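Local coordinates for protein lipid II:glycine glycyltransferase (Staphylococcus aureus, PDB 6SNR) that probably transfers the first glycine of the pentaglycine cross-bridge from glycyl-tRNA to the lysine side chain of lipid II during peptidoglycan synthesis, at residues Gly178-Arg183 against Pro235-Ala240; Ser305-Met310 against Tyr338-Tyr343; Asn161-Glu164 against Lys170-Leu173; Asn247-Glu252 against Asn275-Lys280. All blocks are in the same frame, centred on the assembly; numbering follows the deposited sequence.

Contact 1: residues Gly178-Arg183 against Pro235-Ala240; sequences GTTVER and PKENIA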
# COMPACT_ATOMS: atom_id res chain seq x y z
N GLY A 178 1.48 15.45 -17.90
CA GLY A 178 0.07 15.72 -18.24
C GLY A 178 -0.97 14.68 -17.83
O GLY A 178 -1.99 14.59 -18.45
N THR A 179 -0.71 13.89 -16.79
CA THR A 179 -1.81 13.06 -16.21
C THR A 179 -2.37 13.73 -14.94
O THR A 179 -1.73 14.61 -14.38
CB THR A 179 -1.31 11.63 -15.83
OG1 THR A 179 -0.15 11.70 -14.99
CG2 THR A 179 -1.01 10.79 -17.07
N THR A 180 -3.54 13.29 -14.49
CA THR A 180 -4.09 13.68 -13.20
C THR A 180 -4.36 12.40 -12.38
O THR A 180 -4.66 11.32 -12.94
CB THR A 180 -5.42 14.45 -13.32
OG1 THR A 180 -6.34 13.69 -14.09
CG2 THR A 180 -5.20 15.78 -14.04
N VAL A 181 -4.18 12.54 -11.07
CA VAL A 181 -4.50 11.41 -10.15
C VAL A 181 -5.83 11.74 -9.50
O VAL A 181 -5.98 12.81 -8.90
CB VAL A 181 -3.39 11.23 -9.14
CG1 VAL A 181 -3.69 10.03 -8.25
CG2 VAL A 181 -2.05 11.04 -9.86
N GLU A 182 -6.79 10.81 -9.61
CA GLU A 182 -8.11 10.93 -8.99
C GLU A 182 -8.24 9.95 -7.80
O GLU A 182 -7.81 8.81 -7.92
CB GLU A 182 -9.21 10.53 -9.97
CG GLU A 182 -9.38 11.43 -11.19
CD GLU A 182 -10.38 10.91 -12.20
OE1 GLU A 182 -10.94 9.80 -12.05
OE2 GLU A 182 -10.60 11.63 -13.21
N ARG A 183 -8.82 10.42 -6.70
CA ARG A 183 -9.32 9.52 -5.65
C ARG A 183 -10.69 9.12 -6.10
O ARG A 183 -11.60 9.98 -6.20
CB ARG A 183 -9.35 10.21 -4.27
CG ARG A 183 -9.67 9.30 -3.07
CD ARG A 183 -10.16 10.11 -1.88
NE ARG A 183 -11.62 10.23 -1.90
CZ ARG A 183 -12.34 11.11 -1.21
NH1 ARG A 183 -11.74 11.99 -0.41
NH2 ARG A 183 -13.67 11.12 -1.33
N PRO A 235 -7.49 14.33 -22.76
CA PRO A 235 -7.10 15.22 -23.88
C PRO A 235 -7.63 16.63 -23.79
O PRO A 235 -6.89 17.56 -24.11
CB PRO A 235 -7.72 14.54 -25.09
CG PRO A 235 -7.81 13.11 -24.73
CD PRO A 235 -8.04 13.06 -23.24
N LYS A 236 -8.88 16.83 -23.39
CA LYS A 236 -9.42 18.20 -23.29
C LYS A 236 -8.66 19.07 -22.32
O LYS A 236 -8.37 20.24 -22.60
CB LYS A 236 -10.88 18.20 -22.85
CG LYS A 236 -11.87 17.91 -23.94
CD LYS A 236 -13.29 18.19 -23.47
CE LYS A 236 -14.32 17.66 -24.46
NZ LYS A 236 -14.17 16.20 -24.75
N GLU A 237 -8.35 18.52 -21.15
CA GLU A 237 -7.62 19.28 -20.16
C GLU A 237 -6.26 19.69 -20.72
O GLU A 237 -5.82 20.82 -20.54
CB GLU A 237 -7.41 18.48 -18.87
CG GLU A 237 -8.67 18.25 -18.03
CD GLU A 237 -8.31 17.74 -16.63
OE1 GLU A 237 -7.25 17.10 -16.47
OE2 GLU A 237 -9.08 17.99 -15.68
N ASN A 238 -5.61 18.76 -21.40
CA ASN A 238 -4.24 18.99 -21.89
C ASN A 238 -4.22 19.98 -23.03
O ASN A 238 -3.31 20.80 -23.09
CB ASN A 238 -3.57 17.71 -22.29
CG ASN A 238 -3.27 16.82 -21.10
OD1 ASN A 238 -3.87 16.96 -20.03
ND2 ASN A 238 -2.33 15.92 -21.28
N ILE A 239 -5.24 19.91 -23.87
CA ILE A 239 -5.46 20.91 -24.95
C ILE A 239 -5.61 22.33 -24.35
O ILE A 239 -5.00 23.29 -24.81
CB ILE A 239 -6.66 20.53 -25.87
CG1 ILE A 239 -6.29 19.26 -26.68
CG2 ILE A 239 -7.06 21.72 -26.77
CD1 ILE A 239 -7.41 18.55 -27.43
N ALA A 240 -6.39 22.46 -23.27
CA ALA A 240 -6.47 23.74 -22.58
C ALA A 240 -5.12 24.23 -22.07
O ALA A 240 -4.83 25.42 -22.16
CB ALA A 240 -7.47 23.66 -21.43
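Gly178 and Asn238 meet through one hydrogen bond: Asn238 ND2 donates to Gly178 O at 3.1 Å, with an N-H...O angle of 157°. The donor sits in the carbonyl plane, on a lone pair, and the acceptor in turn lies almost in the plane of the Asn238 amide. Asn238 CG is anti to its carbonyl carbon (chi1 -69°), which swings the amide off the helix toward the glycine. The amide is held nitrogen-first: Asn238 OD1 stays 3.4 Å from Gly178 O, two acceptors that cannot bond. Gly178 has no side chain, and Asn238 ND2 comes to 3.9 Å from Gly178 CA. With positive phi (120°), Gly178 is where the chain leaves helix 165-177 before edge strand 180-183.

A second touch lies beside the first. Thr180 CG2 stands anti to its own carbonyl carbon and meets Glu237 OE1 at 3.4 Å, a van der Waals contact between a methyl and the end of an extended glutamate. The backbone of Thr180 pairs with Lys232 on the neighbouring strand 226-233, which leads straight into the helix that carries Glu237 and Asn238. At the start of that helix, Asp234 OD2 accepts a hydrogen bond from Glu237 N.

The contact thus joins edge strand 180-183 of the sheet that also holds strands 226-233 and 302-312 to the root of the long helical arm. Its one polar bond uses a buried side-chain amide to satisfy a carbonyl at a helix end, so the grip is directional, whereas the Thr180-Glu237 touch adds only packing.

Contact 2: residues Ser305-Met310 against Tyr338-Tyr343; sequences SGALLM and YTMMKY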
# COMPACT_ATOMS: atom_id res chain seq x y z
N SER A 305 -3.52 3.87 -14.97
CA SER A 305 -3.09 3.07 -13.83
C SER A 305 -4.08 3.22 -12.70
O SER A 305 -4.92 4.10 -12.72
CB SER A 305 -1.68 3.43 -13.38
OG SER A 305 -1.59 4.73 -12.85
N GLY A 306 -3.94 2.39 -11.68
CA GLY A 306 -4.82 2.46 -10.51
C GLY A 306 -4.22 1.67 -9.36
O GLY A 306 -3.30 0.84 -9.56
N ALA A 307 -4.68 2.01 -8.15
CA ALA A 307 -4.20 1.32 -6.97
C ALA A 307 -5.16 1.43 -5.81
O ALA A 307 -5.94 2.37 -5.70
CB ALA A 307 -2.87 1.90 -6.58
N LEU A 308 -5.05 0.45 -4.90
CA LEU A 308 -5.77 0.46 -3.64
C LEU A 308 -4.83 0.75 -2.47
O LEU A 308 -3.79 0.10 -2.35
CB LEU A 308 -6.44 -0.89 -3.48
CG LEU A 308 -7.68 -1.21 -4.31
CD1 LEU A 308 -8.06 -2.69 -4.20
CD2 LEU A 308 -8.85 -0.35 -3.88
N LEU A 309 -5.21 1.72 -1.63
CA LEU A 309 -4.43 2.24 -0.51
C LEU A 309 -5.25 2.00 0.76
O LEU A 309 -6.41 2.39 0.81
CB LEU A 309 -4.20 3.74 -0.65
CG LEU A 309 -3.41 4.47 0.41
CD1 LEU A 309 -1.99 3.97 0.43
CD2 LEU A 309 -3.48 6.00 0.23
N MET A 310 -4.68 1.28 1.73
CA MET A 310 -5.38 0.97 3.00
C MET A 310 -4.76 1.69 4.14
O MET A 310 -3.61 2.13 4.07
CB MET A 310 -5.29 -0.55 3.30
CG MET A 310 -5.54 -1.47 2.16
SD MET A 310 -7.04 -1.17 1.24
CE MET A 310 -6.36 -0.71 -0.30
N TYR A 338 3.61 8.87 -5.80
CA TYR A 338 3.92 10.06 -5.04
C TYR A 338 2.65 10.73 -4.51
O TYR A 338 2.62 11.21 -3.38
CB TYR A 338 4.76 11.01 -5.95
CG TYR A 338 5.23 12.30 -5.29
CD1 TYR A 338 6.04 12.27 -4.17
CD2 TYR A 338 4.95 13.54 -5.86
CE1 TYR A 338 6.54 13.44 -3.58
CE2 TYR A 338 5.45 14.72 -5.28
CZ TYR A 338 6.23 14.65 -4.14
OH TYR A 338 6.75 15.79 -3.54
N THR A 339 1.61 10.80 -5.34
CA THR A 339 0.30 11.36 -4.95
C THR A 339 -0.28 10.59 -3.73
O THR A 339 -0.78 11.21 -2.79
CB THR A 339 -0.69 11.38 -6.12
OG1 THR A 339 -0.12 12.18 -7.18
CG2 THR A 339 -1.95 12.00 -5.68
N MET A 340 -0.16 9.26 -3.78
CA MET A 340 -0.76 8.41 -2.73
C MET A 340 0.00 8.57 -1.43
O MET A 340 -0.61 8.60 -0.35
CB MET A 340 -0.83 6.92 -3.15
CG MET A 340 -1.91 6.67 -4.20
SD MET A 340 -2.18 4.94 -4.58
CE MET A 340 -0.58 4.46 -5.12
N MET A 341 1.31 8.74 -1.51
CA MET A 341 2.10 8.97 -0.31
C MET A 341 1.69 10.28 0.32
O MET A 341 1.52 10.36 1.54
CB MET A 341 3.57 8.97 -0.61
CG MET A 341 4.15 7.61 -0.95
SD MET A 341 5.89 7.83 -1.43
CE MET A 341 6.36 6.15 -1.85
N LYS A 342 1.53 11.33 -0.49
CA LYS A 342 1.10 12.61 0.05
C LYS A 342 -0.30 12.54 0.67
O LYS A 342 -0.48 13.09 1.76
CB LYS A 342 1.20 13.73 -1.02
CG LYS A 342 2.65 14.06 -1.38
CD LYS A 342 2.70 15.21 -2.40
CE LYS A 342 1.73 14.98 -3.57
NZ LYS A 342 1.80 16.04 -4.63
N TYR A 343 -1.24 11.85 0.02
CA TYR A 343 -2.59 11.67 0.52
C TYR A 343 -2.53 10.93 1.86
O TYR A 343 -3.22 11.29 2.81
CB TYR A 343 -3.47 10.84 -0.45
CG TYR A 343 -4.85 10.58 0.09
CD1 TYR A 343 -5.12 9.49 0.90
CD2 TYR A 343 -5.89 11.45 -0.17
CE1 TYR A 343 -6.38 9.29 1.41
CE2 TYR A 343 -7.15 11.26 0.34
CZ TYR A 343 -7.41 10.14 1.11
OH TYR A 343 -8.66 9.91 1.64
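Met340 and Leu309 carry this buried contact between a strand and the helix laid over it. Both the sulfur and the terminal methyl of Met340 reach the strand: SD and CE each lie 3.7 Å from Ala307 CB. The chain of Met340 runs out straight and then bends at chi3 (-59°), laying the thioether over the small alanine. One turn on, Leu309 CD2 meets Tyr343 CD1 at 3.9 Å, the two side chains crossing obliquely. The same methyl approaches the stem of the methionine, with Leu309 CD2 4.4 Å from Met340 CB, and Leu309 CD2 also comes to 3.9 Å from Met340 O, a van der Waals touch. Leu309 has CG anti to its backbone N (chi1 -180°), which carries the branch between Met340 and Tyr343.

Beyond this first shell, Phe229 of strand 226-233 touches Leu309 and Met340 and makes an edge-to-face pair with Tyr343. Tyr352 of strand 351-356 also packs on Leu309 and Met340, and Met336, one turn back along the helix, reaches Ala307. Helix 332-347 is the crossover between the parallel neighbours 315-323 and 351-356, a beta-alpha-beta unit. It runs nearly along strand 302-312, their local axes 20° apart and 10.4 Å at closest approach.

Every contact between side chains is apolar. Cohesion here therefore rests on dispersion and the exclusion of water, with the fit set by one small residue facing a bent thioether and a branched one wedged beside an aromatic ring.

Contact 3: residues Asn161-Glu164 against Lys170-Leu173; sequences NSFE and KVRL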
# COMPACT_ATOMS: atom_id res chain seq x y z
N ASN A 161 13.07 13.85 -2.11
CA ASN A 161 14.51 13.68 -1.88
C ASN A 161 14.94 12.30 -1.37
O ASN A 161 16.06 11.81 -1.66
CB ASN A 161 15.02 14.78 -0.90
CG ASN A 161 14.99 16.20 -1.49
OD1 ASN A 161 14.95 16.39 -2.70
ND2 ASN A 161 14.97 17.19 -0.60
N SER A 162 14.01 11.61 -0.67
CA SER A 162 14.28 10.27 -0.13
C SER A 162 14.32 9.18 -1.17
O SER A 162 14.90 8.13 -0.94
CB SER A 162 13.24 9.93 0.99
OG SER A 162 11.97 9.57 0.45
N PHE A 163 13.72 9.39 -2.36
CA PHE A 163 13.77 8.38 -3.40
C PHE A 163 15.17 8.23 -4.05
O PHE A 163 16.02 9.15 -3.95
CB PHE A 163 12.73 8.66 -4.50
CG PHE A 163 11.31 8.89 -4.00
CD1 PHE A 163 10.85 8.44 -2.75
CD2 PHE A 163 10.44 9.62 -4.79
CE1 PHE A 163 9.51 8.67 -2.38
CE2 PHE A 163 9.18 9.90 -4.42
CZ PHE A 163 8.68 9.39 -3.20
N GLU A 164 15.39 7.12 -4.73
CA GLU A 164 16.66 6.91 -5.37
C GLU A 164 16.73 7.90 -6.55
O GLU A 164 15.72 8.35 -7.08
CB GLU A 164 16.95 5.44 -5.67
CG GLU A 164 16.58 4.80 -6.95
CD GLU A 164 17.17 5.40 -8.21
OE1 GLU A 164 16.29 5.77 -8.93
OE2 GLU A 164 18.45 5.51 -8.52
N LYS A 170 12.28 10.64 -12.55
CA LYS A 170 11.08 10.11 -13.21
C LYS A 170 9.82 10.68 -12.56
O LYS A 170 8.85 10.97 -13.24
CB LYS A 170 11.01 8.58 -13.16
CG LYS A 170 12.07 7.80 -13.92
CD LYS A 170 11.79 7.57 -15.39
CE LYS A 170 12.61 6.36 -15.89
NZ LYS A 170 12.85 6.33 -17.35
N VAL A 171 9.83 10.83 -11.23
CA VAL A 171 8.70 11.44 -10.53
C VAL A 171 8.49 12.90 -10.98
O VAL A 171 7.37 13.30 -11.24
CB VAL A 171 8.82 11.33 -8.99
CG1 VAL A 171 7.74 12.14 -8.30
CG2 VAL A 171 8.78 9.85 -8.56
N ARG A 172 9.58 13.68 -11.07
CA ARG A 172 9.45 15.06 -11.50
C ARG A 172 8.87 15.13 -12.90
O ARG A 172 8.05 15.97 -13.17
CB ARG A 172 10.81 15.77 -11.43
CG ARG A 172 11.31 15.98 -10.00
CD ARG A 172 12.32 17.13 -9.89
NE ARG A 172 12.92 17.13 -8.57
CZ ARG A 172 13.95 16.37 -8.22
NH1 ARG A 172 14.57 15.63 -9.11
NH2 ARG A 172 14.41 16.44 -6.96
N LEU A 173 9.29 14.22 -13.79
CA LEU A 173 8.72 14.16 -15.14
C LEU A 173 7.25 13.81 -15.09
O LEU A 173 6.41 14.41 -15.73
CB LEU A 173 9.45 13.16 -16.01
CG LEU A 173 10.86 13.60 -16.41
CD1 LEU A 173 11.53 12.45 -17.16
CD2 LEU A 173 10.86 14.89 -17.23
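Two consecutive helices of the FemAB domain, 156-162 and 165-177, are joined by a short link and packed together by Phe163, on the link, and Val171, on the second helix. Val171 CG2 lies 4.1 Å from Phe163 CD2 and 4.2 Å from Phe163 CE2, an oblique approach to the ring, and the two side chains cross at about a right angle. Phe163 keeps CG beside its backbone N (chi1 -51°), turning the ring inward from the link.

The ring belongs to a wider apolar cluster. Trp377 meets it edge-to-face, while Tyr338 and Met341 of helix 332-347 pack against it; Val171 also touches Tyr338 and Trp377. The link itself is held by polar bonds: Glu164 is the N-cap of the second helix, its OE1 accepting from Asn167 N, and Phe163 O is bonded by Arg168 NH1.

Toward the exposed rim of the helix pair, Asn161 and Arg172 come near each other without bonding. The amide nitrogen of Asn161 is engaged by Asp157 OD2 of its own helix, and its oxygen faces the guanidinium edge, near that group's plane, with Asn161 OD1 4.3 Å from Arg172 NH2.

Contact 4: residues Asn247-Glu252 against Asn275-Lys280; sequences NELHAE and NDAQNK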
# COMPACT_ATOMS: atom_id res chain seq x y z
N ASN A 247 -0.57 31.02 -25.65
CA ASN A 247 -0.78 32.43 -25.30
C ASN A 247 0.44 33.01 -24.62
O ASN A 247 0.87 34.12 -24.96
CB ASN A 247 -2.03 32.62 -24.44
CG ASN A 247 -3.30 32.21 -25.17
OD1 ASN A 247 -3.36 32.23 -26.40
ND2 ASN A 247 -4.33 31.85 -24.41
N GLU A 248 1.03 32.26 -23.69
CA GLU A 248 2.21 32.73 -22.98
C GLU A 248 3.41 32.90 -23.95
O GLU A 248 4.18 33.85 -23.81
CB GLU A 248 2.56 31.78 -21.83
CG GLU A 248 1.52 31.81 -20.70
CD GLU A 248 1.72 30.75 -19.64
OE1 GLU A 248 2.53 29.81 -19.82
OE2 GLU A 248 1.01 30.84 -18.61
N LEU A 249 3.55 32.01 -24.93
CA LEU A 249 4.67 32.10 -25.87
C LEU A 249 4.52 33.33 -26.79
O LEU A 249 5.50 34.01 -27.08
CB LEU A 249 4.79 30.81 -26.69
CG LEU A 249 5.37 29.64 -25.90
CD1 LEU A 249 4.98 28.32 -26.56
CD2 LEU A 249 6.88 29.76 -25.81
N HIS A 250 3.31 33.61 -27.22
CA HIS A 250 3.08 34.80 -28.02
C HIS A 250 3.37 36.05 -27.20
O HIS A 250 3.93 37.01 -27.71
CB HIS A 250 1.66 34.81 -28.59
CG HIS A 250 1.50 33.96 -29.80
ND1 HIS A 250 2.10 34.26 -31.00
CD2 HIS A 250 0.81 32.81 -30.01
CE1 HIS A 250 1.78 33.35 -31.90
NE2 HIS A 250 1.02 32.44 -31.32
N ALA A 251 3.05 36.02 -25.91
CA ALA A 251 3.35 37.17 -25.04
C ALA A 251 4.86 37.36 -24.81
O ALA A 251 5.32 38.50 -24.73
CB ALA A 251 2.60 37.08 -23.73
N GLU A 252 5.62 36.26 -24.68
CA GLU A 252 7.07 36.33 -24.63
C GLU A 252 7.61 37.00 -25.89
O GLU A 252 8.50 37.83 -25.83
CB GLU A 252 7.72 34.94 -24.51
CG GLU A 252 7.58 34.23 -23.17
CD GLU A 252 8.07 32.78 -23.24
OE1 GLU A 252 9.01 32.51 -24.04
OE2 GLU A 252 7.51 31.91 -22.53
N ASN A 275 13.13 33.27 -32.02
CA ASN A 275 13.26 32.04 -32.82
C ASN A 275 12.93 30.81 -31.97
O ASN A 275 12.13 29.95 -32.40
CB ASN A 275 14.66 31.91 -33.42
CG ASN A 275 14.92 32.95 -34.50
OD1 ASN A 275 14.00 33.57 -35.01
ND2 ASN A 275 16.18 33.13 -34.87
N ASP A 276 13.46 30.78 -30.75
CA ASP A 276 13.18 29.67 -29.82
C ASP A 276 11.68 29.54 -29.53
O ASP A 276 11.08 28.44 -29.58
CB ASP A 276 13.91 29.90 -28.48
CG ASP A 276 15.40 29.75 -28.56
OD1 ASP A 276 15.91 29.26 -29.59
OD2 ASP A 276 16.08 30.11 -27.53
N ALA A 277 11.03 30.67 -29.23
CA ALA A 277 9.63 30.64 -28.92
C ALA A 277 8.73 30.26 -30.13
O ALA A 277 7.77 29.54 -30.00
CB ALA A 277 9.20 31.98 -28.33
N GLN A 278 9.10 30.72 -31.31
CA GLN A 278 8.41 30.33 -32.54
C GLN A 278 8.45 28.80 -32.73
O GLN A 278 7.47 28.18 -33.13
CB GLN A 278 9.05 30.97 -33.78
CG GLN A 278 8.81 32.47 -33.90
CD GLN A 278 9.63 33.19 -35.00
OE1 GLN A 278 10.53 32.62 -35.69
NE2 GLN A 278 9.32 34.46 -35.17
N ASN A 279 9.63 28.24 -32.54
CA ASN A 279 9.81 26.77 -32.61
C ASN A 279 8.91 26.04 -31.62
O ASN A 279 8.25 25.06 -31.97
CB ASN A 279 11.28 26.38 -32.43
CG ASN A 279 12.17 26.83 -33.59
OD1 ASN A 279 11.69 27.08 -34.72
ND2 ASN A 279 13.47 26.93 -33.34
N LYS A 280 8.86 26.54 -30.38
CA LYS A 280 7.99 25.97 -29.39
C LYS A 280 6.52 26.08 -29.76
O LYS A 280 5.75 25.16 -29.55
CB LYS A 280 8.25 26.52 -27.99
CG LYS A 280 9.63 26.25 -27.44
CD LYS A 280 9.73 26.81 -26.02
CE LYS A 280 11.15 26.92 -25.52
NZ LYS A 280 11.15 27.48 -24.14
O HOH W 1 10.47 30.20 -25.30
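The carboxylate of Glu252 is the flat group at this contact, and Ala277 stands to one side of it: Ala277 CB lies 4.3 Å from Glu252 OE1, well off the carboxylate plane. The same oxygen accepts a hydrogen bond from water 1 at 3.0 Å. That water accepts in turn from Lys280, with NZ 3.0 Å from the water oxygen. Glu252 OE1 and Lys280 NZ are themselves 5.5 Å apart, so the opposite charges are bridged by solvent and not in direct contact.

Beneath this polar edge Leu249 fills the gap between the helices. Its CD2 methyl rests on Ala277 CB at 4.1 Å, and its CD1 on Lys280 CB at 4.0 Å. The lysine runs fully extended beyond CG, and its CD carbon also lies 4.1 Å from Leu249 CD2. The aliphatic chain thereby covers the leucine, crossing it at about a right angle, before its amine reaches the water. Leu249 touches Ile281 and Asn284 as well, so it sits as a knob in the hole formed by Ala277, Lys280, Ile281 and Asn284. The Ala277 methyl forms one wall of that hole and also meets Ile253.

The helices run antiparallel at 161°, their local axes 9.5 Å apart at closest approach. They form an antiparallel coiled-coil arm, as in other staphylococcal Fem proteins, and this contact lies about midway along it. Chemically it pairs a buried leucine-alanine seam with a water-mediated charge pair at the rim, which probably adds modest electrostatic attraction while the amphipathic lysine shields the seam.

Overall arrangement
From the N terminus, the four contacts come in series, and none nests in or crosses another. Contact 3 closes first, a short loop between consecutive helices, and helix 165-177 leads into the edge strand of contact 1. That contact closes a longer loop by bringing the root of helix 235-262 back to the sheet. Contact 4 closes the helical hairpin of 235-262 and 267-297, its centre about 23 Å from that of contact 1. Contact 2 closes the loop from strand 302-312 through 315-323 to helix 332-347. That helix unites three of them: Tyr338 and Met341 touch contact 3, while Thr339 and Tyr343 touch Val181 and Arg183 of contact 1. Contact 4 stands apart on the projecting arm.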